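Local coordinates for actin binding protein family protein (Entamoeba histolytica HM-1:IMSS, PDB 6K2F), which probably binds actin monomers and inhibits their polymerization, this chain being the N-terminal ADF-homology domain of the Entamoeba twinfilin, at residues T101-R104 / F105-T108. Residues are numbered along the deposited sequence; the frame is centred on the assembly and turned at random.
Sequences TKAR and FRTT
Arg104 O is gripped twice by Thr108, whose OG1 donates to it at 2.7 Å and whose backbone N does so at 3.0 Å, the two donors approaching from opposite faces of the carbonyl plane. Because OG1 of Thr108 lies anti to its own carbonyl carbon (chi1 -57°), it hangs back over the preceding turn. Thr107 OG1 reaches the same acceptor, 2.9 Å from Arg104 O, but Ala103 O competes for its single proton.

Among the backbone bonds, Phe105 N donates to Lys102 O at 3.3 Å, while Thr107 N makes a weak bond to Ala103 O. One water links the two segments, donating to Lys102 O and accepting from Arg106 N.

Van der Waals contact comes from Arg106, whose guanidinium folds back with one face over Ala103 CA, its NH1 lying 3.3 Å from Ala103 CB; its NH2 also forms a salt bridge with Glu117 OE1, which probably helps to fix the group's position. Phe105 instead turns its ring inward, Lys102 O meeting the edge in plane, and packs edge-to-face with Tyr63 and against Leu4, Ile33 and Leu65. These contacts run through the short helix 103-109, which follows helix 92-101 and packs on the central mixed sheet of the ADF-homology fold.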
ATOM      1  N   THR A 101      22.883 -13.876  -7.314  1.00 19.73           N
ATOM      2  CA  THR A 101      21.883 -14.202  -6.253  1.00 20.56           C
ATOM      3  C   THR A 101      20.475 -13.760  -6.690  1.00 22.76           C
ATOM      4  O   THR A 101      19.492 -14.264  -6.094  1.00 22.21           O
ATOM      5  CB  THR A 101      22.337 -13.610  -4.913  1.00 21.51           C
ATOM      6  OG1 THR A 101      23.600 -14.186  -4.580  1.00 22.33           O
ATOM      7  CG2 THR A 101      21.337 -13.818  -3.802  1.00 23.53           C
ATOM      8  N   LYS A 102      20.338 -12.926  -7.729  1.00 20.05           N
ATOM      9  CA  LYS A 102      19.004 -12.528  -8.275  1.00 18.57           C
ATOM     10  C   LYS A 102      18.133 -13.764  -8.503  1.00 19.81           C
ATOM     11  O   LYS A 102      16.922 -13.698  -8.237  1.00 20.73           O
ATOM     12  CB  LYS A 102      19.114 -11.814  -9.627  1.00 24.84           C
ATOM     13  CG  LYS A 102      19.460 -10.338  -9.593  1.00 36.69           C
ATOM     14  CD  LYS A 102      19.206  -9.664 -10.935  1.00 36.66           C
ATOM     15  CE  LYS A 102      20.167 -10.110 -12.022  1.00 45.74           C
ATOM     16  NZ  LYS A 102      19.962  -9.351 -13.281  1.00 35.85           N
ATOM     17  N   ALA A 103      18.703 -14.842  -9.037  1.00 22.13           N
ATOM     18  CA  ALA A 103      17.941 -16.038  -9.472  1.00 28.47           C
ATOM     19  C   ALA A 103      17.332 -16.733  -8.252  1.00 22.27           C
ATOM     20  O   ALA A 103      16.359 -17.489  -8.424  1.00 25.08           O
ATOM     21  CB  ALA A 103      18.819 -16.982 -10.257  1.00 31.65           C
ATOM     22  N   ARG A 104      17.874 -16.482  -7.056  1.00 22.59           N
ATOM     23  CA  ARG A 104      17.409 -17.184  -5.836  1.00 19.41           C
ATOM     24  C   ARG A 104      15.961 -16.761  -5.543  1.00 17.32           C
ATOM     25  O   ARG A 104      15.247 -17.566  -4.951  1.00 21.71           O
ATOM     26  CB  ARG A 104      18.333 -16.909  -4.645  1.00 28.03           C
ATOM     27  CG  ARG A 104      18.383 -18.066  -3.658  1.00 41.99           C
ATOM     28  CD  ARG A 104      19.210 -19.234  -4.173  1.00 43.29           C
ATOM     29  NE  ARG A 104      20.590 -18.819  -4.393  1.00 47.44           N
ATOM     30  CZ  ARG A 104      21.189 -18.688  -5.574  1.00 74.49           C
ATOM     31  NH1 ARG A 104      20.541 -18.964  -6.694  1.00 49.04           N
ATOM     32  NH2 ARG A 104      22.447 -18.287  -5.639  1.00 57.19           N
ATOM     33  N   PHE A 105      15.507 -15.568  -5.944  1.00 17.95           N
ATOM     34  CA  PHE A 105      14.131 -15.107  -5.617  1.00 17.28           C
ATOM     35  C   PHE A 105      13.113 -16.016  -6.312  1.00 17.86           C
ATOM     36  O   PHE A 105      12.214 -16.524  -5.626  1.00 19.53           O
ATOM     37  CB  PHE A 105      13.939 -13.625  -5.943  1.00 16.25           C
ATOM     38  CG  PHE A 105      14.702 -12.726  -4.999  1.00 14.56           C
ATOM     39  CD1 PHE A 105      14.190 -12.405  -3.756  1.00 13.87           C
ATOM     40  CD2 PHE A 105      15.947 -12.223  -5.343  1.00 17.85           C
ATOM     41  CE1 PHE A 105      14.898 -11.608  -2.870  1.00 15.83           C
ATOM     42  CE2 PHE A 105      16.651 -11.419  -4.456  1.00 17.20           C
ATOM     43  CZ  PHE A 105      16.130 -11.110  -3.229  1.00 13.78           C
ATOM     44  N   ARG A 106      13.237 -16.231  -7.621  1.00 19.41           N
ATOM     45  CA  ARG A 106      12.226 -17.024  -8.369  1.00 22.54           C
ATOM     46  C   ARG A 106      12.296 -18.471  -7.885  1.00 19.75           C
ATOM     47  O   ARG A 106      11.249 -19.103  -7.748  1.00 24.13           O
ATOM     48  CB  ARG A 106      12.414 -16.882  -9.883  1.00 31.65           C
ATOM     49  CG  ARG A 106      13.418 -17.837 -10.511  1.00 58.74           C
ATOM     50  CD  ARG A 106      13.438 -17.672 -12.021  1.00 75.88           C
ATOM     51  NE  ARG A 106      14.238 -16.509 -12.382  1.00 59.47           N
ATOM     52  CZ  ARG A 106      15.565 -16.503 -12.477  1.00 87.60           C
ATOM     53  NH1 ARG A 106      16.258 -17.609 -12.246  1.00 51.56           N
ATOM     54  NH2 ARG A 106      16.196 -15.386 -12.797  1.00 58.88           N
ATOM     55  N   THR A 107      13.506 -18.981  -7.623  1.00 23.61           N
ATOM     56  CA  THR A 107      13.706 -20.392  -7.231  1.00 23.81           C
ATOM     57  C   THR A 107      13.064 -20.618  -5.855  1.00 26.11           C
ATOM     58  O   THR A 107      12.481 -21.693  -5.635  1.00 28.40           O
ATOM     59  CB  THR A 107      15.184 -20.781  -7.355  1.00 30.10           C
ATOM     60  OG1 THR A 107      15.928 -19.955  -6.471  1.00 38.22           O
ATOM     61  CG2 THR A 107      15.715 -20.616  -8.761  1.00 30.55           C
ATOM     62  N   THR A 108      13.126 -19.628  -4.974  1.00 21.29           N
ATOM     63  CA  THR A 108      12.675 -19.749  -3.570  1.00 21.23           C
ATOM     64  C   THR A 108      11.184 -19.444  -3.464  1.00 22.71           C
ATOM     65  O   THR A 108      10.467 -20.202  -2.753  1.00 25.34           O
ATOM     66  CB  THR A 108      13.478 -18.829  -2.649  1.00 22.03           C
ATOM     67  OG1 THR A 108      14.858 -19.175  -2.819  1.00 21.69           O
ATOM     68  CG2 THR A 108      13.055 -18.977  -1.207  1.00 20.01           C
TER
HETATM   69  O   HOH W   1      14.675 -14.400  -9.382  1.00 22.35           O